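Local coordinates for ADP-dependent L-serine kinase SerK (Thermococcus kodakarensis KOD1, PDB 5X0G), which phosphorylates free L-serine to O-phospho-L-serine, using ADP as phosphate donor and releasing AMP, in the first step from serine towards cysteine, at residues 14-19 and 86-91; 51-56 and 229-234. The protein carries 1 engineered substitution. One frame throughout, in Å; residues are numbered along the deposited sequence. Where two conformers were deposited one is given.

Contact 1 (14-19 and 86-91). With 7WF (2-hydroxy-3-[4-(2-hydroxy-3-sulfopropyl)piperazin-1-yl]propane-1-sulfonic acid), chain D.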
loop_
_atom_site.group_PDB
_atom_site.type_symbol
_atom_site.label_atom_id
_atom_site.label_comp_id
_atom_site.label_asym_id
_atom_site.label_seq_id
_atom_site.Cartn_x
_atom_site.Cartn_y
_atom_site.Cartn_z
ATOM N N LYS A 14 9.848 -18.360 7.606
ATOM C CA LYS A 14 9.784 -19.047 8.882
ATOM C C LYS A 14 8.467 -19.798 8.980
ATOM O O LYS A 14 7.419 -19.321 8.489
ATOM C CB LYS A 14 9.907 -18.055 10.034
ATOM C CG LYS A 14 11.238 -17.322 10.073
ATOM C CD LYS A 14 11.424 -16.506 11.345
ATOM C CE LYS A 14 12.746 -15.744 11.314
ATOM N NZ LYS A 14 13.094 -15.132 12.628
ATOM N N LYS A 15 8.538 -20.961 9.623
ATOM C CA LYS A 15 7.405 -21.855 9.810
ATOM C C LYS A 15 6.652 -21.429 11.057
ATOM O O LYS A 15 6.890 -21.914 12.170
ATOM C CB LYS A 15 7.890 -23.304 9.868
ATOM C CG LYS A 15 6.798 -24.356 9.739
ATOM C CD LYS A 15 7.321 -25.772 9.973
ATOM C CE LYS A 15 6.245 -26.653 10.621
ATOM N N VAL A 16 5.744 -20.483 10.858
ATOM C CA VAL A 16 4.922 -19.948 11.941
ATOM C C VAL A 16 3.521 -20.485 11.713
ATOM O O VAL A 16 2.997 -20.389 10.604
ATOM C CB VAL A 16 4.957 -18.401 12.020
ATOM C CG1 VAL A 16 6.316 -17.919 12.490
ATOM C CG2 VAL A 16 4.619 -17.749 10.688
ATOM N N ASP A 17 2.933 -21.098 12.736
ATOM C CA ASP A 17 1.599 -21.674 12.594
ATOM C C ASP A 17 0.570 -20.555 12.413
ATOM O O ASP A 17 0.801 -19.405 12.784
ATOM C CB ASP A 17 1.244 -22.553 13.807
ATOM C CG ASP A 17 0.159 -23.580 13.502
ATOM O OD1 ASP A 17 -0.332 -23.679 12.343
ATOM O OD2 ASP A 17 -0.235 -24.288 14.449
ATOM N N TYR A 18 -0.570 -20.906 11.827
ATOM C CA TYR A 18 -1.646 -19.955 11.628
ATOM C C TYR A 18 -2.733 -20.194 12.671
ATOM O O TYR A 18 -2.815 -21.259 13.269
ATOM C CB TYR A 18 -2.244 -20.075 10.213
ATOM C CG TYR A 18 -2.890 -21.418 9.944
ATOM C CD1 TYR A 18 -4.227 -21.672 10.278
ATOM C CD2 TYR A 18 -2.149 -22.448 9.394
ATOM C CE1 TYR A 18 -4.793 -22.919 10.030
ATOM C CE2 TYR A 18 -2.697 -23.690 9.151
ATOM C CZ TYR A 18 -4.004 -23.926 9.473
ATOM O OH TYR A 18 -4.490 -25.182 9.219
ATOM N N VAL A 19 -3.564 -19.179 12.849
ATOM C CA VAL A 19 -4.795 -19.277 13.642
ATOM C C VAL A 19 -5.943 -18.722 12.790
ATOM O O VAL A 19 -5.753 -17.751 12.052
ATOM C CB VAL A 19 -4.653 -18.516 14.978
ATOM C CG1 VAL A 19 -4.256 -17.054 14.765
ATOM C CG2 VAL A 19 -5.917 -18.641 15.809
ATOM N N PRO A 86 -7.051 -18.048 7.689
ATOM C CA PRO A 86 -5.884 -18.394 8.502
ATOM C C PRO A 86 -4.959 -17.206 8.513
ATOM O O PRO A 86 -4.714 -16.584 7.455
ATOM C CB PRO A 86 -5.263 -19.598 7.790
ATOM C CG PRO A 86 -5.923 -19.701 6.468
ATOM C CD PRO A 86 -7.108 -18.791 6.425
ATOM N N SER A 87 -4.450 -16.905 9.704
ATOM C CA SER A 87 -3.751 -15.668 9.955
ATOM C C SER A 87 -2.536 -15.920 10.822
ATOM O O SER A 87 -2.532 -16.847 11.632
ATOM C CB SER A 87 -4.676 -14.716 10.710
ATOM O OG SER A 87 -5.857 -14.438 9.973
ATOM N N VAL A 88 -1.528 -15.067 10.663
ATOM C CA VAL A 88 -0.379 -15.028 11.577
ATOM C C VAL A 88 -0.421 -13.690 12.310
ATOM O O VAL A 88 -0.546 -12.630 11.695
ATOM C CB VAL A 88 0.930 -15.231 10.784
ATOM C CG1 VAL A 88 2.172 -14.901 11.617
ATOM C CG2 VAL A 88 0.982 -16.659 10.276
ATOM N N ILE A 89 -0.326 -13.747 13.632
ATOM C CA ILE A 89 -0.399 -12.567 14.455
ATOM C C ILE A 89 1.030 -12.092 14.718
ATOM O O ILE A 89 1.842 -12.836 15.288
ATOM C CB ILE A 89 -1.155 -12.862 15.765
ATOM C CG1 ILE A 89 -2.595 -13.299 15.438
ATOM C CG2 ILE A 89 -1.164 -11.629 16.661
ATOM C CD1 ILE A 89 -3.297 -13.975 16.597
ATOM N N LEU A 90 1.317 -10.866 14.276
ATOM C CA LEU A 90 2.636 -10.255 14.397
ATOM C C LEU A 90 2.815 -9.498 15.687
ATOM O O LEU A 90 1.869 -8.898 16.193
ATOM C CB LEU A 90 2.842 -9.223 13.304
ATOM C CG LEU A 90 2.798 -9.731 11.879
ATOM C CD1 LEU A 90 2.851 -8.526 10.956
ATOM C CD2 LEU A 90 3.963 -10.680 11.642
ATOM N N ASP A 91 4.060 -9.456 16.160
ATOM C CA ASP A 91 4.467 -8.502 17.176
ATOM C C ASP A 91 4.772 -7.194 16.431
ATOM O O ASP A 91 5.920 -6.883 16.130
ATOM C CB ASP A 91 5.676 -9.032 17.957
ATOM C CG ASP A 91 6.102 -8.109 19.107
ATOM O OD1 ASP A 91 5.459 -7.070 19.361
ATOM O OD2 ASP A 91 7.097 -8.441 19.759
HETATM O O1 7WF D . -5.815 -22.486 16.046
HETATM S S1 7WF D . -6.574 -22.883 14.894
HETATM O O2 7WF D . -7.426 -23.976 15.259
HETATM O O3 7WF D . -7.424 -21.596 14.378
HETATM C C1 7WF D . -5.583 -23.371 13.640
HETATM C C2 7WF D . -4.442 -24.263 14.119
HETATM O O4 7WF D . -3.405 -23.419 14.622
HETATM C C3 7WF D . -3.909 -25.110 12.963
HETATM N N1 7WF D . -2.623 -25.780 13.254
HETATM C C7 7WF D . -2.801 -26.871 14.235
HETATM C C6 7WF D . -1.457 -27.529 14.545
HETATM N N2 7WF D . -0.841 -28.069 13.321
HETATM C C5 7WF D . -0.734 -27.050 12.258
HETATM C C4 7WF D . -2.075 -26.351 12.007
#
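Val-19 and Ser-87 form an antiparallel hydrogen-bonded pair that lays the start of edge strand 19-22 against strand 84-89 in the mixed sheet of the ParB-like N-terminal region. The two bonds of the pair differ in shape. Val-19 N reaches Ser-87 O at 2.8 Å, nearly straight at 167° and in the carbonyl plane, whereas the return bond from Ser-87 N to Val-19 O is bent to 136°, its donor tilted from the Val-19 carbonyl plane. Tyr-18 CA adds a C-H...O contact to the same Ser-87 O, so this oxygen is approached by two successive residues.

Side chains extend the joint along strand 84-89. Tyr-18 CD1 lies 3.4 Å from Pro-86 CB, the ring meeting the proline obliquely; with chi1 at 63° its CG sits between the backbone N and the carbonyl carbon, which brings the ring to the proline. At the other end, Val-16 CG2 rests against Val-88 CG2 at 3.8 Å, the two side chains crossing at about a right angle. Val-19 CG1 meets the delta methyl, CD1, of Ile-89.

The bound piperazine sulfonate, 7WF, lies with C3 over one face of the Tyr-18 ring, and its hydroxyl O4 donates to Tyr-18 O at 2.6 Å. Without the ring, as with an alanine here, Pro-86 CB would probably lose its packing partner from this segment, and C3 of 7WF the face beneath it. Farther out, Ile-234 and Val-236 also pack on both Tyr-18 and Pro-86, while Pro-231 touches Val-16 and Val-88. Asp-17 positions both neighbours of its carboxylate: 7WF N1 donates to OD2 at 3.1 Å and weakly to OD1, the oxygen that also accepts from Tyr-18 N.

Contact 2 (51-56 and 229-234); sequences WKPMLL and FNPDKI. With ADP (adenosine-5'-diphosphate), chain C; AMP (adenosine monophosphate), chain B.
A largely apolar seam, fastened by one backbone hydrogen bond, joins Trp-51, Pro-53 and Leu-55 to Pro-231, Lys-233 and Ile-234; beside the nucleotide pocket, it sets the start of strand 54-58 and the residues leading into it against strand 230-231 and the chain just after it. Ile-234 N donates to Trp-51 O at 2.9 Å. The N-H points almost straight at the oxygen (166°), yet the donor stands above the carbonyl plane. Around this bond, Lys-233 CA and Trp-51 CA each make a C-H...O contact with the opposite segment, to Trp-51 O and Ile-234 O respectively.

Beyond the bond, two prolines pack at the middle of the seam. Their rings slide past each other in opposite directions, with Pro-53 CG 3.8 Å from Pro-231 CB. Leu-55 and Pro-231 reach toward each other tip to tip, Leu-55 CD2 coming within 3.5 Å of Pro-231 CG, tighter than usual van der Waals contact. At the Trp-51 end, Ile-234 chi1 of 59° brings CG1 over the Trp-51 carbonyl and lets CD1 reach Pro-53 CB at 4.0 Å. Lys-233 runs alongside the indole, its CG near Trp-51 CE3, before its chain bends and its end leads away.

On one face of the Trp-51 ring lies adenine, with ADP C5 3.3 Å above the plane and offset toward the rim; AMP, modelled in the same place, lies there likewise. The beta carbon of Lys-52 points away from segment 229-234, and NZ donates to the ribose, reaching ADP O2' at 2.7 Å and also O3'. Arg-73, another ADP-binding residue, bonds to Lys-52 O. Because the seam holds the Trp-51 carbonyl and the Pro-53 ring, it is consistent with a fixed backbone from which Trp-51 and Lys-52 grip the base and sugar of substrate and product alike.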
loop_
_atom_site.group_PDB
_atom_site.type_symbol
_atom_site.label_atom_id
_atom_site.label_comp_id
_atom_site.label_asym_id
_atom_site.label_seq_id
_atom_site.Cartn_x
_atom_site.Cartn_y
_atom_site.Cartn_z
ATOM N N TRP A 51 -3.320 -20.690 0.605
ATOM C CA TRP A 51 -1.942 -21.096 0.933
ATOM C C TRP A 51 -1.067 -20.042 1.616
ATOM O O TRP A 51 0.082 -20.362 2.014
ATOM C CB TRP A 51 -1.226 -21.644 -0.317
ATOM C CG TRP A 51 -1.390 -20.840 -1.593
ATOM C CD1 TRP A 51 -2.281 -21.088 -2.610
ATOM C CD2 TRP A 51 -0.633 -19.694 -2.001
ATOM N NE1 TRP A 51 -2.120 -20.161 -3.624
ATOM C CE2 TRP A 51 -1.124 -19.291 -3.268
ATOM C CE3 TRP A 51 0.405 -18.965 -1.423
ATOM C CZ2 TRP A 51 -0.603 -18.186 -3.959
ATOM C CZ3 TRP A 51 0.930 -17.871 -2.120
ATOM C CH2 TRP A 51 0.408 -17.487 -3.361
ATOM N N LYS A 52 -1.600 -18.832 1.803
ATOM C CA LYS A 52 -0.806 -17.658 2.208
ATOM C C LYS A 52 -1.538 -16.943 3.371
ATOM O O LYS A 52 -2.459 -16.170 3.137
ATOM C CB LYS A 52 -0.620 -16.704 1.001
ATOM C CG LYS A 52 0.432 -15.599 1.196
ATOM C CD LYS A 52 0.486 -14.599 0.039
ATOM C CE LYS A 52 1.787 -14.647 -0.762
ATOM N NZ LYS A 52 1.707 -14.093 -2.159
ATOM N N PRO A 53 -1.135 -17.197 4.633
ATOM C CA PRO A 53 -1.961 -16.646 5.729
ATOM C C PRO A 53 -1.956 -15.116 5.759
ATOM O O PRO A 53 -0.970 -14.496 5.302
ATOM C CB PRO A 53 -1.282 -17.212 6.989
ATOM C CG PRO A 53 0.140 -17.404 6.582
ATOM C CD PRO A 53 0.104 -17.829 5.142
ATOM N N MET A 54 -3.044 -14.525 6.279
ATOM C CA MET A 54 -3.120 -13.092 6.603
ATOM C C MET A 54 -1.968 -12.754 7.553
ATOM O O MET A 54 -1.559 -13.613 8.330
ATOM C CB MET A 54 -4.420 -12.740 7.364
ATOM C CG MET A 54 -5.737 -13.372 6.921
ATOM S SD MET A 54 -6.721 -12.262 5.889
ATOM C CE MET A 54 -5.463 -12.122 4.651
ATOM N N LEU A 55 -1.463 -11.519 7.499
ATOM C CA LEU A 55 -0.584 -10.978 8.555
ATOM C C LEU A 55 -1.380 -9.908 9.315
ATOM O O LEU A 55 -1.835 -8.918 8.723
ATOM C CB LEU A 55 0.716 -10.416 7.980
ATOM C CG LEU A 55 1.490 -11.483 7.207
ATOM C CD1 LEU A 55 2.765 -10.917 6.598
ATOM C CD2 LEU A 55 1.835 -12.656 8.107
ATOM N N LEU A 56 -1.584 -10.154 10.610
ATOM C CA LEU A 56 -2.403 -9.293 11.463
ATOM C C LEU A 56 -1.625 -8.737 12.639
ATOM O O LEU A 56 -0.616 -9.317 13.058
ATOM C CB LEU A 56 -3.597 -10.073 12.014
ATOM C CG LEU A 56 -4.526 -10.774 11.022
ATOM C CD1 LEU A 56 -5.592 -11.559 11.790
ATOM C CD2 LEU A 56 -5.171 -9.803 10.047
ATOM N N PHE A 229 10.063 -11.754 8.813
ATOM C CA PHE A 229 9.897 -13.037 8.147
ATOM C C PHE A 229 8.688 -13.053 7.215
ATOM O O PHE A 229 7.745 -12.279 7.400
ATOM C CB PHE A 229 9.745 -14.160 9.195
ATOM C CG PHE A 229 8.475 -14.057 10.011
ATOM C CD1 PHE A 229 8.433 -13.270 11.154
ATOM C CD2 PHE A 229 7.316 -14.739 9.627
ATOM C CE1 PHE A 229 7.260 -13.156 11.902
ATOM C CE2 PHE A 229 6.146 -14.632 10.370
ATOM C CZ PHE A 229 6.119 -13.845 11.514
ATOM N N ASN A 230 8.726 -13.948 6.235
ATOM C CA ASN A 230 7.523 -14.347 5.482
ATOM C C ASN A 230 7.058 -15.692 6.047
ATOM O O ASN A 230 7.868 -16.608 6.232
ATOM C CB ASN A 230 7.839 -14.505 4.002
ATOM C CG ASN A 230 8.246 -13.196 3.348
ATOM O OD1 ASN A 230 7.525 -12.195 3.432
ATOM N ND2 ASN A 230 9.387 -13.199 2.669
ATOM N N PRO A 231 5.758 -15.825 6.367
ATOM C CA PRO A 231 5.367 -17.145 6.866
ATOM C C PRO A 231 5.532 -18.197 5.785
ATOM O O PRO A 231 5.334 -17.897 4.606
ATOM C CB PRO A 231 3.886 -16.975 7.214
ATOM C CG PRO A 231 3.710 -15.520 7.418
ATOM C CD PRO A 231 4.658 -14.854 6.455
ATOM N N ASP A 232 5.881 -19.413 6.180
ATOM C CA ASP A 232 5.858 -20.514 5.240
ATOM C C ASP A 232 4.414 -20.765 4.729
ATOM O O ASP A 232 3.430 -20.389 5.371
ATOM C CB ASP A 232 6.466 -21.780 5.859
ATOM C CG ASP A 232 7.146 -22.657 4.833
ATOM O OD1 ASP A 232 6.816 -22.546 3.640
ATOM O OD2 ASP A 232 8.027 -23.451 5.212
ATOM N N LYS A 233 4.311 -21.401 3.566
ATOM C CA LYS A 233 3.018 -21.694 2.947
ATOM C C LYS A 233 2.239 -22.707 3.779
ATOM O O LYS A 233 2.829 -23.558 4.442
ATOM C CB LYS A 233 3.191 -22.199 1.504
ATOM C CG LYS A 233 3.378 -21.086 0.484
ATOM C CD LYS A 233 4.605 -20.186 0.715
ATOM C CE LYS A 233 5.920 -20.848 0.342
ATOM N NZ LYS A 233 7.027 -19.873 0.096
ATOM N N ILE A 234 0.914 -22.599 3.744
ATOM C CA ILE A 234 0.042 -23.443 4.576
ATOM C C ILE A 234 -0.931 -24.266 3.742
ATOM O O ILE A 234 -1.161 -23.956 2.589
ATOM C CB ILE A 234 -0.727 -22.609 5.618
ATOM C CG1 ILE A 234 -1.593 -21.532 4.960
ATOM C CG2 ILE A 234 0.251 -21.953 6.574
ATOM C CD1 ILE A 234 -2.548 -20.878 5.930
HETATM P PB ADP C . -2.386 -6.387 0.056
HETATM O O1B ADP C . -1.044 -7.083 -0.053
HETATM O O2B ADP C . -2.851 -6.194 1.479
HETATM O O3B ADP C . -2.531 -5.193 -0.852
HETATM P PA ADP C . -3.193 -8.990 -0.585
HETATM O O1A ADP C . -4.393 -9.697 -0.006
HETATM O O2A ADP C . -1.840 -9.235 0.033
HETATM O O3A ADP C . -3.460 -7.409 -0.575
HETATM O "O5'" ADP C . -3.133 -9.312 -2.165
HETATM C "C5'" ADP C . -3.578 -10.546 -2.724
HETATM C "C4'" ADP C . -2.737 -11.717 -2.229
HETATM O "O4'" ADP C . -3.493 -12.921 -2.351
HETATM C "C3'" ADP C . -1.449 -11.958 -3.020
HETATM O "O3'" ADP C . -0.327 -12.046 -2.137
HETATM C "C2'" ADP C . -1.643 -13.297 -3.693
HETATM O "O2'" ADP C . -0.439 -14.058 -3.855
HETATM C "C1'" ADP C . -2.570 -13.951 -2.698
HETATM N N9 ADP C . -3.203 -15.170 -3.234
HETATM C C8 ADP C . -3.405 -15.493 -4.526
HETATM N N7 ADP C . -4.011 -16.702 -4.618
HETATM C C5 ADP C . -4.187 -17.164 -3.364
HETATM C C6 ADP C . -4.758 -18.367 -2.733
HETATM N N6 ADP C . -5.284 -19.372 -3.471
HETATM N N1 ADP C . -4.738 -18.428 -1.381
HETATM C C2 ADP C . -4.229 -17.451 -0.612
HETATM N N3 ADP C . -3.692 -16.336 -1.120
HETATM C C4 ADP C . -3.647 -16.148 -2.461
HETATM P P AMP B . -3.421 -9.202 -0.616
HETATM O O1P AMP B . -4.406 -10.147 0.027
HETATM O O2P AMP B . -3.796 -7.743 -0.599
HETATM O O3P AMP B . -1.998 -9.508 -0.214
HETATM O "O5'" AMP B . -3.525 -9.557 -2.183
HETATM C "C5'" AMP B . -3.991 -10.834 -2.595
HETATM C "C4'" AMP B . -2.857 -11.821 -2.409
HETATM O "O4'" AMP B . -3.366 -13.143 -2.296
HETATM C "C3'" AMP B . -1.886 -11.822 -3.582
HETATM O "O3'" AMP B . -0.636 -11.257 -3.180
HETATM C "C2'" AMP B . -1.733 -13.276 -3.983
HETATM O "O2'" AMP B . -0.364 -13.670 -4.114
HETATM C "C1'" AMP B . -2.414 -14.037 -2.859
HETATM N N9 AMP B . -3.089 -15.260 -3.331
HETATM C C8 AMP B . -3.326 -15.616 -4.607
HETATM N N7 AMP B . -3.971 -16.806 -4.650
HETATM C C5 AMP B . -4.146 -17.222 -3.381
HETATM C C6 AMP B . -4.748 -18.387 -2.709
HETATM N N6 AMP B . -5.314 -19.394 -3.414
HETATM N N1 AMP B . -4.713 -18.407 -1.357
HETATM C C2 AMP B . -4.162 -17.424 -0.624
HETATM N N3 AMP B . -3.594 -16.343 -1.172
HETATM C C4 AMP B . -3.560 -16.196 -2.517
#

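In the fold
From the N terminus, the chain passes strand 13-14 and segment 14-19, then segment 51-56, which leads into strand 54-58, then strand 84-89. There contact 1 closes a loop of 66 intervening residues. Contact 2 closes a longer one, spanning 172 residues, when 229-234 returns to 51-56. The four segments alternate, so the two loops cross. Strands 54-58 and 84-89 are parallel neighbours in one sheet, and Val-88 N lies 2.7 Å from Met-54 O, a probable hydrogen bond linking the contacts directly. Strand 13-14 also pairs in parallel with 230-231. Contact 1 thus ties edge strand 19-22 to 84-89, and contact 2 ties the C-terminal return to the same sheet beside the nucleotide site.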